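Putative Type I topoisomerase (Deinococcus radiodurans, PDB 3M4A) is a bacterial type IB topoisomerase, crystallised here with DNA, that probably breaks one DNA strand without ATP, allows passage and rejoins it. Local coordinates at residues M124-R129 with D185-A190; L131-F136 with K181-R186; L118-V123 with F204-A209. One frame throughout, in Å; residues are numbered along the deposited sequence. Where two conformers were deposited one is given.

All three contacts hang on helix 120-134 and are mainly buried within the catalytic core; contact 2 alone has an exposed touching residue, Val133, while contacts 1 and 3 each reach the DNA backbone. Contact 3 secures the beginning of the helix to strand 205-207, contact 1 its middle to the start of helix 186-196, and contact 2 its end to strand 178-183. Contacts 1 and 2 touch where Leu188 meets Thr183 and Val133, and both reach one bound acetate. Contact 1 is the most ionic, its arginine shared between aspartate, acetate and DNA phosphate. Contact 2 instead closes the helix end with a lysine, and contact 3 relies on hydrogen bonds around one carbonyl.

Contact 1. Residues M124-R129 with D185-A190; sequences MALMTR and DRTLAA. With ACY (acetic acid), chain D; nucleotides of chain B.
The guanidinium of Arg129 is held by its edges, with Asp185 OD2, an acetate oxygen and the phosphate of DC10 of chain B near its plane. Arg129 NH1 donates to Asp185 OD2 at 2.9 Å in a salt bridge; the planes stand 83° apart, and NH1 comes to OD2 from above the carboxylate plane. From the opposite face Leu188 N reaches the same oxygen, the N-cap bond of helix 186-196. One face of the Arg186 guanidinium lies over DC10 of chain B, whose C5 is 3.6 Å from its plane, offset toward the rim, while Arg186 NH1 and NH2 donate at the edge to O6 and N7 of DG11 of chain B. Arg129 NH1 and NH2 grip the DC10 phosphate through OP2 and OP1, and Arg129 NE points almost straight at acetate O, 2.8 Å away. Thr187 OG1 adds a third bond, to OP2 of DC10 of chain B at 3.0 Å. An N-capping aspartate thus braces an arginine of another helix on a DNA backbone phosphate, the acetate (probably from crystallisation) alongside. With CG anti to the backbone N (chi1 -178°), the Arg129 chain runs alongside Leu188. Farther back on the helix, Leu126 CD2 meets Leu188 CD2 at 3.9 Å. Helices 124-129 and 186-190 run at 126°; helix 91-113 packs on Leu126 and Arg129, and helix 219-230 on Met124, Ala125 and Thr128.

Contact 2. Residues L131-F136 with K181-R186; sequences LHVARF and KATSDR. With ACY (acetic acid), chain D; nucleotides of chain B.
Lys181 takes its CG beside the backbone N (chi1 -59°) and runs extended from there, which lays CD over the Phe136 ring; a bend at chi4 (-72°) then turns NZ to the backbone carbonyls at the end of helix 120-134. The ring presents one face to that methylene: Lys181 CD sits 3.5 Å from the centroid of the Phe136 ring, almost on the normal, a CH-pi contact. NZ lies farther off, where any cation-pi attraction is weak at most. Lys181 NZ donates instead to Ala134 O at 3.1 Å, nearly in line with the carbonyl bond, just where Arg135 leaves helical geometry with positive phi. Farther along the strand, Thr183 CG2 packs against Val133 CG2 at 3.8 Å and, more loosely, against Ala134 CB. A water joins the backbones as well, donating to both Val133 O and Ala182 O at 2.8 Å. Strand 178-183 is an outer strand of its three-stranded sheet, and Phe169 of the central strand meets the Phe136 ring edge-to-face. Lys181 NZ has further partners in Asp277 O and a second water, while Arg135 is paired with Asp277 through a salt bridge. The lysine charge thus sits among carbonyl oxygens at the C-terminal end of a helix, where it would probably offset the partial negative charge of the helix dipole, its hydrocarbon part meanwhile roofing the aromatic ring.

Contact 3. Residues L118-V123 with F204-A209; sequences LPPRKV and FQTVDA. With nucleotides of chain B.
Hydrogen bonding centres on Leu118 O, which takes two donors from strand 205-207. Thr206 OG1 donates to Leu118 O at 2.7 Å, lying in the carbonyl plane on a lone pair, while Val207 N reaches Leu118 O at 3.0 Å from above that plane. The hydroxyl gets there because OG1 stands opposite the Thr206 backbone N (chi1 176°). A water makes a further link, accepting from Leu118 N and donating to Val207 O. Close polar contact without a bond follows at Pro120: Pro120 N is 3.1 Å from Thr206 OG1 but carries no hydrogen to give, and Pro120 CD approaches Thr206 OG1 at 3.4 Å. Apolar packing comes from Val123, one turn into the helix, whose CG1 meets the edge of the Phe204 ring, 4.2 Å from Phe204 CD2. Its other methyl packs on a buried polar atom: Val123 CG2 rests 3.4 Å from Gln205 O, which has no hydrogen-bond partner in the model. To the side, Lys122, stretched away from the strand, gives NZ to OP1 of DG9 of chain B at 2.7 Å and also to Leu113 O and Ala115 O. The contact thus ties the first turn of helix 120-134, with Pro119 at its N-cap, to a strand paired antiparallel with 214-216; helix 186-196 packs against Leu118 and Phe204.

Contact 1. Residues M124-R129 with D185-A190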
# COMPACT_ATOMS: atom_id res chain seq x y z
N MET A 124 -12.12 -6.89 -0.48
CA MET A 124 -11.24 -5.82 -0.96
C MET A 124 -10.32 -5.26 0.14
O MET A 124 -9.18 -4.92 -0.15
CB MET A 124 -12.04 -4.71 -1.64
CG MET A 124 -12.58 -5.21 -2.94
SD MET A 124 -13.44 -4.01 -3.97
CE MET A 124 -14.80 -3.54 -2.92
N ALA A 125 -10.82 -5.19 1.37
CA ALA A 125 -9.96 -4.79 2.49
C ALA A 125 -8.84 -5.81 2.71
O ALA A 125 -7.69 -5.42 3.01
CB ALA A 125 -10.80 -4.62 3.78
N LEU A 126 -9.15 -7.10 2.58
CA LEU A 126 -8.14 -8.16 2.71
C LEU A 126 -7.08 -8.02 1.59
O LEU A 126 -5.86 -8.12 1.82
CB LEU A 126 -8.80 -9.54 2.63
CG LEU A 126 -9.68 -9.96 3.81
CD1 LEU A 126 -10.55 -11.16 3.46
CD2 LEU A 126 -8.76 -10.31 5.00
N MET A 127 -7.56 -7.76 0.38
CA MET A 127 -6.65 -7.56 -0.76
C MET A 127 -5.77 -6.34 -0.59
O MET A 127 -4.59 -6.38 -0.92
CB MET A 127 -7.46 -7.48 -2.07
CG MET A 127 -8.12 -8.79 -2.44
SD MET A 127 -9.36 -8.58 -3.74
CE MET A 127 -8.31 -8.78 -5.18
N THR A 128 -6.33 -5.26 -0.02
CA THR A 128 -5.60 -4.03 0.23
C THR A 128 -4.54 -4.28 1.30
O THR A 128 -3.42 -3.80 1.20
CB THR A 128 -6.52 -2.88 0.64
OG1 THR A 128 -7.46 -2.64 -0.41
CG2 THR A 128 -5.72 -1.60 0.86
N ARG A 129 -4.89 -5.05 2.33
CA ARG A 129 -3.87 -5.43 3.32
C ARG A 129 -2.74 -6.20 2.66
O ARG A 129 -1.58 -5.97 2.95
CB ARG A 129 -4.47 -6.21 4.50
CG ARG A 129 -3.43 -6.56 5.56
CD ARG A 129 -4.09 -7.08 6.81
NE ARG A 129 -4.79 -6.00 7.49
CZ ARG A 129 -5.50 -6.16 8.60
NH1 ARG A 129 -5.56 -7.32 9.23
NH2 ARG A 129 -6.10 -5.11 9.13
N ASP A 185 -0.11 -12.18 9.57
CA ASP A 185 -1.28 -11.59 10.21
C ASP A 185 -2.37 -12.63 10.44
O ASP A 185 -2.72 -13.40 9.54
CB ASP A 185 -1.84 -10.47 9.33
CG ASP A 185 -3.07 -9.82 9.92
OD1 ASP A 185 -2.97 -9.24 11.02
OD2 ASP A 185 -4.14 -9.89 9.29
N ARG A 186 -2.91 -12.66 11.66
CA ARG A 186 -3.95 -13.60 12.06
C ARG A 186 -5.20 -13.47 11.20
O ARG A 186 -5.82 -14.49 10.83
CB ARG A 186 -4.36 -13.35 13.52
CG ARG A 186 -3.35 -13.70 14.56
CD ARG A 186 -3.89 -13.32 15.95
NE ARG A 186 -3.91 -11.87 16.22
CZ ARG A 186 -4.45 -11.31 17.31
NH1 ARG A 186 -5.07 -12.05 18.21
NH2 ARG A 186 -4.40 -10.00 17.49
N THR A 187 -5.59 -12.23 10.93
CA THR A 187 -6.83 -11.93 10.20
C THR A 187 -6.71 -12.42 8.76
O THR A 187 -7.62 -13.08 8.26
CB THR A 187 -7.19 -10.45 10.32
OG1 THR A 187 -7.51 -10.20 11.70
CG2 THR A 187 -8.38 -10.08 9.45
N LEU A 188 -5.57 -12.17 8.12
CA LEU A 188 -5.35 -12.70 6.78
C LEU A 188 -5.42 -14.21 6.77
O LEU A 188 -6.06 -14.77 5.90
CB LEU A 188 -3.99 -12.27 6.20
CG LEU A 188 -3.88 -10.80 5.76
CD1 LEU A 188 -2.46 -10.41 5.37
CD2 LEU A 188 -4.84 -10.49 4.60
N ALA A 189 -4.76 -14.87 7.73
CA ALA A 189 -4.76 -16.33 7.73
C ALA A 189 -6.16 -16.92 7.90
O ALA A 189 -6.56 -17.80 7.15
CB ALA A 189 -3.80 -16.88 8.79
N ALA A 190 -6.93 -16.38 8.84
CA ALA A 190 -8.29 -16.89 9.10
C ALA A 190 -9.22 -16.71 7.89
O ALA A 190 -9.98 -17.62 7.52
CB ALA A 190 -8.88 -16.18 10.31
C ACY D . -3.89 -2.82 5.83
O ACY D . -4.83 -3.40 6.42
OXT ACY D . -2.69 -3.08 6.07
CH3 ACY D . -4.21 -1.78 4.80
P DC B 10 -7.89 -6.13 12.23
OP1 DC B 10 -7.69 -4.82 11.61
OP2 DC B 10 -7.11 -7.27 11.70
O5' DC B 10 -7.51 -5.98 13.77
C5' DC B 10 -8.08 -4.90 14.53
C4' DC B 10 -7.77 -5.09 15.99
O4' DC B 10 -8.46 -6.27 16.50
C3' DC B 10 -6.29 -5.31 16.31
O3' DC B 10 -5.95 -4.66 17.51
C2' DC B 10 -6.18 -6.81 16.51
C1' DC B 10 -7.50 -7.03 17.23
N1 DC B 10 -7.97 -8.43 17.29
C2 DC B 10 -8.81 -8.78 18.36
O2 DC B 10 -9.13 -7.91 19.20
N3 DC B 10 -9.25 -10.05 18.45
C4 DC B 10 -8.89 -10.96 17.54
N4 DC B 10 -9.36 -12.19 17.68
C5 DC B 10 -8.04 -10.62 16.45
C6 DC B 10 -7.60 -9.35 16.37
P DG B 11 -4.83 -3.53 17.55
OP1 DG B 11 -5.38 -2.40 16.77
OP2 DG B 11 -3.53 -4.17 17.31
O5' DG B 11 -4.92 -3.12 19.10
C5' DG B 11 -6.08 -2.55 19.66
C4' DG B 11 -6.24 -3.00 21.10
O4' DG B 11 -6.71 -4.38 21.16
C3' DG B 11 -4.95 -2.97 21.92
O3' DG B 11 -5.26 -2.46 23.20
C2' DG B 11 -4.49 -4.42 21.91
C1' DG B 11 -5.80 -5.18 21.92
N9 DG B 11 -5.80 -6.52 21.32
C8 DG B 11 -5.18 -6.90 20.17
N7 DG B 11 -5.37 -8.14 19.86
C5 DG B 11 -6.19 -8.62 20.87
C6 DG B 11 -6.73 -9.90 21.06
O6 DG B 11 -6.57 -10.91 20.35
N1 DG B 11 -7.50 -9.99 22.20
C2 DG B 11 -7.72 -8.93 23.06
N2 DG B 11 -8.51 -9.22 24.12
N3 DG B 11 -7.22 -7.71 22.91
C4 DG B 11 -6.47 -7.62 21.78
P DG B 9 -12.23 -11.52 11.49
OP1 DG B 9 -12.56 -11.63 10.04
OP2 DG B 9 -11.48 -12.60 12.17
O5' DG B 9 -11.46 -10.16 11.79
C5' DG B 9 -11.95 -8.93 11.31
C4' DG B 9 -11.43 -7.77 12.14
O4' DG B 9 -11.91 -7.80 13.50
C3' DG B 9 -9.91 -7.77 12.32
O3' DG B 9 -9.46 -6.43 12.24
C2' DG B 9 -9.68 -8.48 13.66
C1' DG B 9 -10.85 -7.99 14.47
N9 DG B 9 -11.47 -8.90 15.43
C8 DG B 9 -11.74 -10.22 15.23
N7 DG B 9 -12.38 -10.80 16.20
C5 DG B 9 -12.54 -9.79 17.12
C6 DG B 9 -13.17 -9.80 18.38
O6 DG B 9 -13.74 -10.72 18.97
N1 DG B 9 -13.11 -8.55 18.97
C2 DG B 9 -12.53 -7.43 18.43
N2 DG B 9 -12.56 -6.30 19.14
N3 DG B 9 -11.97 -7.41 17.24
C4 DG B 9 -11.98 -8.62 16.67

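Contact 2. Residues L131-F136 with K181-R186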
# COMPACT_ATOMS: atom_id res chain seq x y z
N LEU A 131 -1.67 -5.96 -0.49
CA LEU A 131 -0.87 -4.96 -1.23
C LEU A 131 0.09 -4.23 -0.29
O LEU A 131 1.26 -4.02 -0.62
CB LEU A 131 -1.77 -3.92 -1.90
CG LEU A 131 -2.71 -4.33 -3.03
CD1 LEU A 131 -3.68 -3.20 -3.42
CD2 LEU A 131 -1.92 -4.85 -4.24
N HIS A 132 -0.42 -3.87 0.89
CA HIS A 132 0.34 -3.11 1.85
C HIS A 132 1.48 -3.93 2.45
O HIS A 132 2.63 -3.47 2.45
CB HIS A 132 -0.61 -2.63 2.95
CG HIS A 132 0.04 -1.80 4.02
ND1 HIS A 132 -0.52 -1.69 5.28
CD2 HIS A 132 1.17 -1.05 4.04
CE1 HIS A 132 0.24 -0.90 6.02
NE2 HIS A 132 1.27 -0.50 5.30
N VAL A 133 1.16 -5.11 2.99
CA VAL A 133 2.14 -5.86 3.77
C VAL A 133 2.99 -6.80 2.93
O VAL A 133 4.05 -7.26 3.39
CB VAL A 133 1.48 -6.64 4.97
CG1 VAL A 133 0.58 -5.70 5.80
CG2 VAL A 133 0.71 -7.85 4.51
N ALA A 134 2.55 -7.12 1.71
CA ALA A 134 3.28 -8.06 0.85
C ALA A 134 3.65 -7.53 -0.54
O ALA A 134 4.30 -8.24 -1.30
CB ALA A 134 2.51 -9.37 0.73
N ARG A 135 3.24 -6.31 -0.86
CA ARG A 135 3.81 -5.56 -2.00
C ARG A 135 3.48 -6.23 -3.34
O ARG A 135 4.25 -6.19 -4.31
CB ARG A 135 5.31 -5.36 -1.80
CG ARG A 135 5.64 -4.56 -0.55
CD ARG A 135 7.10 -4.69 -0.11
NE ARG A 135 7.48 -6.05 0.26
CZ ARG A 135 7.38 -6.56 1.49
NH1 ARG A 135 6.91 -5.83 2.49
NH2 ARG A 135 7.76 -7.80 1.71
N PHE A 136 2.28 -6.81 -3.41
CA PHE A 136 1.76 -7.34 -4.66
C PHE A 136 1.49 -6.25 -5.70
O PHE A 136 1.18 -5.10 -5.35
CB PHE A 136 0.41 -8.01 -4.44
CG PHE A 136 0.45 -9.41 -3.85
CD1 PHE A 136 0.45 -10.54 -4.68
CD2 PHE A 136 0.39 -9.60 -2.48
CE1 PHE A 136 0.42 -11.81 -4.13
CE2 PHE A 136 0.36 -10.85 -1.92
CZ PHE A 136 0.39 -11.97 -2.73
N LYS A 181 5.71 -14.86 -1.68
CA LYS A 181 5.31 -13.86 -0.71
C LYS A 181 4.72 -14.57 0.48
O LYS A 181 4.25 -15.67 0.36
CB LYS A 181 4.26 -12.95 -1.33
CG LYS A 181 4.79 -12.24 -2.57
CD LYS A 181 3.86 -11.20 -3.08
CE LYS A 181 4.48 -10.42 -4.22
NZ LYS A 181 5.58 -9.48 -3.80
N ALA A 182 4.77 -13.93 1.64
CA ALA A 182 4.25 -14.56 2.86
C ALA A 182 3.79 -13.51 3.83
O ALA A 182 4.31 -12.40 3.86
CB ALA A 182 5.32 -15.43 3.51
N THR A 183 2.81 -13.88 4.65
CA THR A 183 2.24 -12.97 5.66
C THR A 183 2.10 -13.71 6.99
O THR A 183 2.05 -14.93 6.99
CB THR A 183 0.85 -12.39 5.25
OG1 THR A 183 -0.11 -13.44 5.12
CG2 THR A 183 0.96 -11.61 3.92
N SER A 184 2.04 -12.96 8.08
CA SER A 184 1.93 -13.52 9.43
C SER A 184 0.69 -13.06 10.18
O SER A 184 0.46 -13.50 11.32
CB SER A 184 3.20 -13.19 10.23
OG SER A 184 3.44 -11.78 10.31
N ASP A 185 -0.11 -12.18 9.57
CA ASP A 185 -1.28 -11.59 10.21
C ASP A 185 -2.37 -12.63 10.44
O ASP A 185 -2.72 -13.40 9.54
CB ASP A 185 -1.84 -10.47 9.33
CG ASP A 185 -3.07 -9.82 9.92
OD1 ASP A 185 -2.97 -9.24 11.02
OD2 ASP A 185 -4.14 -9.89 9.29
N ARG A 186 -2.91 -12.66 11.66
CA ARG A 186 -3.95 -13.60 12.06
C ARG A 186 -5.20 -13.47 11.20
O ARG A 186 -5.82 -14.49 10.83
CB ARG A 186 -4.36 -13.35 13.52
CG ARG A 186 -3.35 -13.70 14.56
CD ARG A 186 -3.89 -13.32 15.95
NE ARG A 186 -3.91 -11.87 16.22
CZ ARG A 186 -4.45 -11.31 17.31
NH1 ARG A 186 -5.07 -12.05 18.21
NH2 ARG A 186 -4.40 -10.00 17.49
C ACY D . -3.89 -2.82 5.83
O ACY D . -4.83 -3.40 6.42
OXT ACY D . -2.69 -3.08 6.07
CH3 ACY D . -4.21 -1.78 4.80
P DC B 10 -7.89 -6.13 12.23
OP1 DC B 10 -7.69 -4.82 11.61
OP2 DC B 10 -7.11 -7.27 11.70
O5' DC B 10 -7.51 -5.98 13.77
C5' DC B 10 -8.08 -4.90 14.53
C4' DC B 10 -7.77 -5.09 15.99
O4' DC B 10 -8.46 -6.27 16.50
C3' DC B 10 -6.29 -5.31 16.31
O3' DC B 10 -5.95 -4.66 17.51
C2' DC B 10 -6.18 -6.81 16.51
C1' DC B 10 -7.50 -7.03 17.23
N1 DC B 10 -7.97 -8.43 17.29
C2 DC B 10 -8.81 -8.78 18.36
O2 DC B 10 -9.13 -7.91 19.20
N3 DC B 10 -9.25 -10.05 18.45
C4 DC B 10 -8.89 -10.96 17.54
N4 DC B 10 -9.36 -12.19 17.68
C5 DC B 10 -8.04 -10.62 16.45
C6 DC B 10 -7.60 -9.35 16.37
P DG B 11 -4.83 -3.53 17.55
OP1 DG B 11 -5.38 -2.40 16.77
OP2 DG B 11 -3.53 -4.17 17.31
O5' DG B 11 -4.92 -3.12 19.10
C5' DG B 11 -6.08 -2.55 19.66
C4' DG B 11 -6.24 -3.00 21.10
O4' DG B 11 -6.71 -4.38 21.16
C3' DG B 11 -4.95 -2.97 21.92
O3' DG B 11 -5.26 -2.46 23.20
C2' DG B 11 -4.49 -4.42 21.91
C1' DG B 11 -5.80 -5.18 21.92
N9 DG B 11 -5.80 -6.52 21.32
C8 DG B 11 -5.18 -6.90 20.17
N7 DG B 11 -5.37 -8.14 19.86
C5 DG B 11 -6.19 -8.62 20.87
C6 DG B 11 -6.73 -9.90 21.06
O6 DG B 11 -6.57 -10.91 20.35
N1 DG B 11 -7.50 -9.99 22.20
C2 DG B 11 -7.72 -8.93 23.06
N2 DG B 11 -8.51 -9.22 24.12
N3 DG B 11 -7.22 -7.71 22.91
C4 DG B 11 -6.47 -7.62 21.78
O HOH W 1 5.26 -9.77 3.81
O HOH W 2 5.68 -8.60 -6.40

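Contact 3. Residues L118-V123 with F204-A209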
# COMPACT_ATOMS: atom_id res chain seq x y z
N LEU A 118 -18.21 -12.86 3.73
CA LEU A 118 -17.22 -12.37 2.77
C LEU A 118 -17.84 -11.38 1.78
O LEU A 118 -17.84 -11.63 0.56
CB LEU A 118 -16.54 -13.55 2.06
CG LEU A 118 -15.59 -14.43 2.89
CD1 LEU A 118 -15.13 -15.68 2.13
CD2 LEU A 118 -14.40 -13.64 3.39
N PRO A 119 -18.35 -10.23 2.28
CA PRO A 119 -18.92 -9.23 1.38
C PRO A 119 -17.84 -8.49 0.61
O PRO A 119 -16.66 -8.59 0.97
CB PRO A 119 -19.63 -8.26 2.33
CG PRO A 119 -18.80 -8.35 3.60
CD PRO A 119 -18.43 -9.81 3.69
N PRO A 120 -18.21 -7.76 -0.45
CA PRO A 120 -17.21 -7.17 -1.35
C PRO A 120 -16.15 -6.31 -0.66
O PRO A 120 -14.96 -6.49 -0.92
CB PRO A 120 -18.07 -6.34 -2.30
CG PRO A 120 -19.35 -7.08 -2.33
CD PRO A 120 -19.58 -7.50 -0.93
N ARG A 121 -16.57 -5.40 0.22
CA ARG A 121 -15.63 -4.50 0.86
C ARG A 121 -14.70 -5.25 1.82
O ARG A 121 -13.57 -4.82 2.02
CB ARG A 121 -16.34 -3.36 1.59
CG ARG A 121 -17.05 -2.43 0.63
CD ARG A 121 -17.79 -1.33 1.37
NE ARG A 121 -16.88 -0.42 2.05
CZ ARG A 121 -16.33 0.68 1.53
NH1 ARG A 121 -16.59 1.08 0.29
NH2 ARG A 121 -15.50 1.38 2.28
N LYS A 122 -15.16 -6.33 2.42
CA LYS A 122 -14.27 -7.13 3.30
C LYS A 122 -13.18 -7.84 2.47
O LYS A 122 -11.97 -7.82 2.83
CB LYS A 122 -15.07 -8.12 4.13
CG LYS A 122 -14.17 -9.01 4.99
CD LYS A 122 -14.87 -9.64 6.18
CE LYS A 122 -13.86 -10.33 7.08
NZ LYS A 122 -14.48 -10.73 8.39
N VAL A 123 -13.57 -8.44 1.36
CA VAL A 123 -12.59 -9.10 0.48
C VAL A 123 -11.61 -8.06 -0.09
O VAL A 123 -10.41 -8.31 -0.14
CB VAL A 123 -13.25 -9.94 -0.64
CG1 VAL A 123 -12.19 -10.65 -1.47
CG2 VAL A 123 -14.18 -10.99 -0.03
N PHE A 204 -9.89 -14.77 -5.01
CA PHE A 204 -10.57 -13.62 -4.41
C PHE A 204 -11.98 -13.53 -4.96
O PHE A 204 -12.20 -13.05 -6.07
CB PHE A 204 -9.76 -12.32 -4.58
CG PHE A 204 -8.46 -12.35 -3.83
CD1 PHE A 204 -7.27 -12.50 -4.50
CD2 PHE A 204 -8.47 -12.33 -2.43
CE1 PHE A 204 -6.08 -12.59 -3.79
CE2 PHE A 204 -7.29 -12.41 -1.72
CZ PHE A 204 -6.10 -12.54 -2.39
N GLN A 205 -12.90 -14.05 -4.16
CA GLN A 205 -14.31 -14.06 -4.47
C GLN A 205 -15.10 -13.51 -3.30
O GLN A 205 -14.66 -13.58 -2.15
CB GLN A 205 -14.77 -15.50 -4.73
CG GLN A 205 -14.07 -16.18 -5.89
CD GLN A 205 -14.59 -17.59 -6.12
OE1 GLN A 205 -15.45 -17.81 -6.98
NE2 GLN A 205 -14.11 -18.54 -5.33
N THR A 206 -16.29 -13.01 -3.59
CA THR A 206 -17.18 -12.50 -2.55
C THR A 206 -18.47 -13.32 -2.61
O THR A 206 -18.84 -13.76 -3.68
CB THR A 206 -17.46 -11.00 -2.77
OG1 THR A 206 -18.41 -10.52 -1.81
CG2 THR A 206 -17.98 -10.71 -4.19
N VAL A 207 -19.09 -13.53 -1.46
CA VAL A 207 -20.35 -14.27 -1.31
C VAL A 207 -21.38 -13.33 -0.70
O VAL A 207 -21.09 -12.65 0.28
CB VAL A 207 -20.18 -15.46 -0.34
CG1 VAL A 207 -21.53 -16.12 -0.03
CG2 VAL A 207 -19.20 -16.47 -0.89
N ASP A 208 -22.59 -13.27 -1.28
CA ASP A 208 -23.63 -12.37 -0.77
C ASP A 208 -24.48 -13.15 0.22
O ASP A 208 -24.92 -14.25 -0.08
CB ASP A 208 -24.50 -11.81 -1.90
CG ASP A 208 -25.57 -10.85 -1.39
OD1 ASP A 208 -26.71 -11.31 -1.13
OD2 ASP A 208 -25.26 -9.64 -1.23
N ALA A 209 -24.70 -12.56 1.39
CA ALA A 209 -25.32 -13.27 2.50
C ALA A 209 -26.82 -13.43 2.30
O ALA A 209 -27.41 -14.38 2.83
CB ALA A 209 -25.06 -12.53 3.81
P DG B 9 -12.23 -11.52 11.49
OP1 DG B 9 -12.56 -11.63 10.04
OP2 DG B 9 -11.48 -12.60 12.17
O5' DG B 9 -11.46 -10.16 11.79
C5' DG B 9 -11.95 -8.93 11.31
C4' DG B 9 -11.43 -7.77 12.14
O4' DG B 9 -11.91 -7.80 13.50
C3' DG B 9 -9.91 -7.77 12.32
O3' DG B 9 -9.46 -6.43 12.24
C2' DG B 9 -9.68 -8.48 13.66
C1' DG B 9 -10.85 -7.99 14.47
N9 DG B 9 -11.47 -8.90 15.43
C8 DG B 9 -11.74 -10.22 15.23
N7 DG B 9 -12.38 -10.80 16.20
C5 DG B 9 -12.54 -9.79 17.12
C6 DG B 9 -13.17 -9.80 18.38
O6 DG B 9 -13.74 -10.72 18.97
N1 DG B 9 -13.11 -8.55 18.97
C2 DG B 9 -12.53 -7.43 18.43
N2 DG B 9 -12.56 -6.30 19.14
N3 DG B 9 -11.97 -7.41 17.24
C4 DG B 9 -11.98 -8.62 16.67
O HOH W 3 -20.83 -13.10 2.90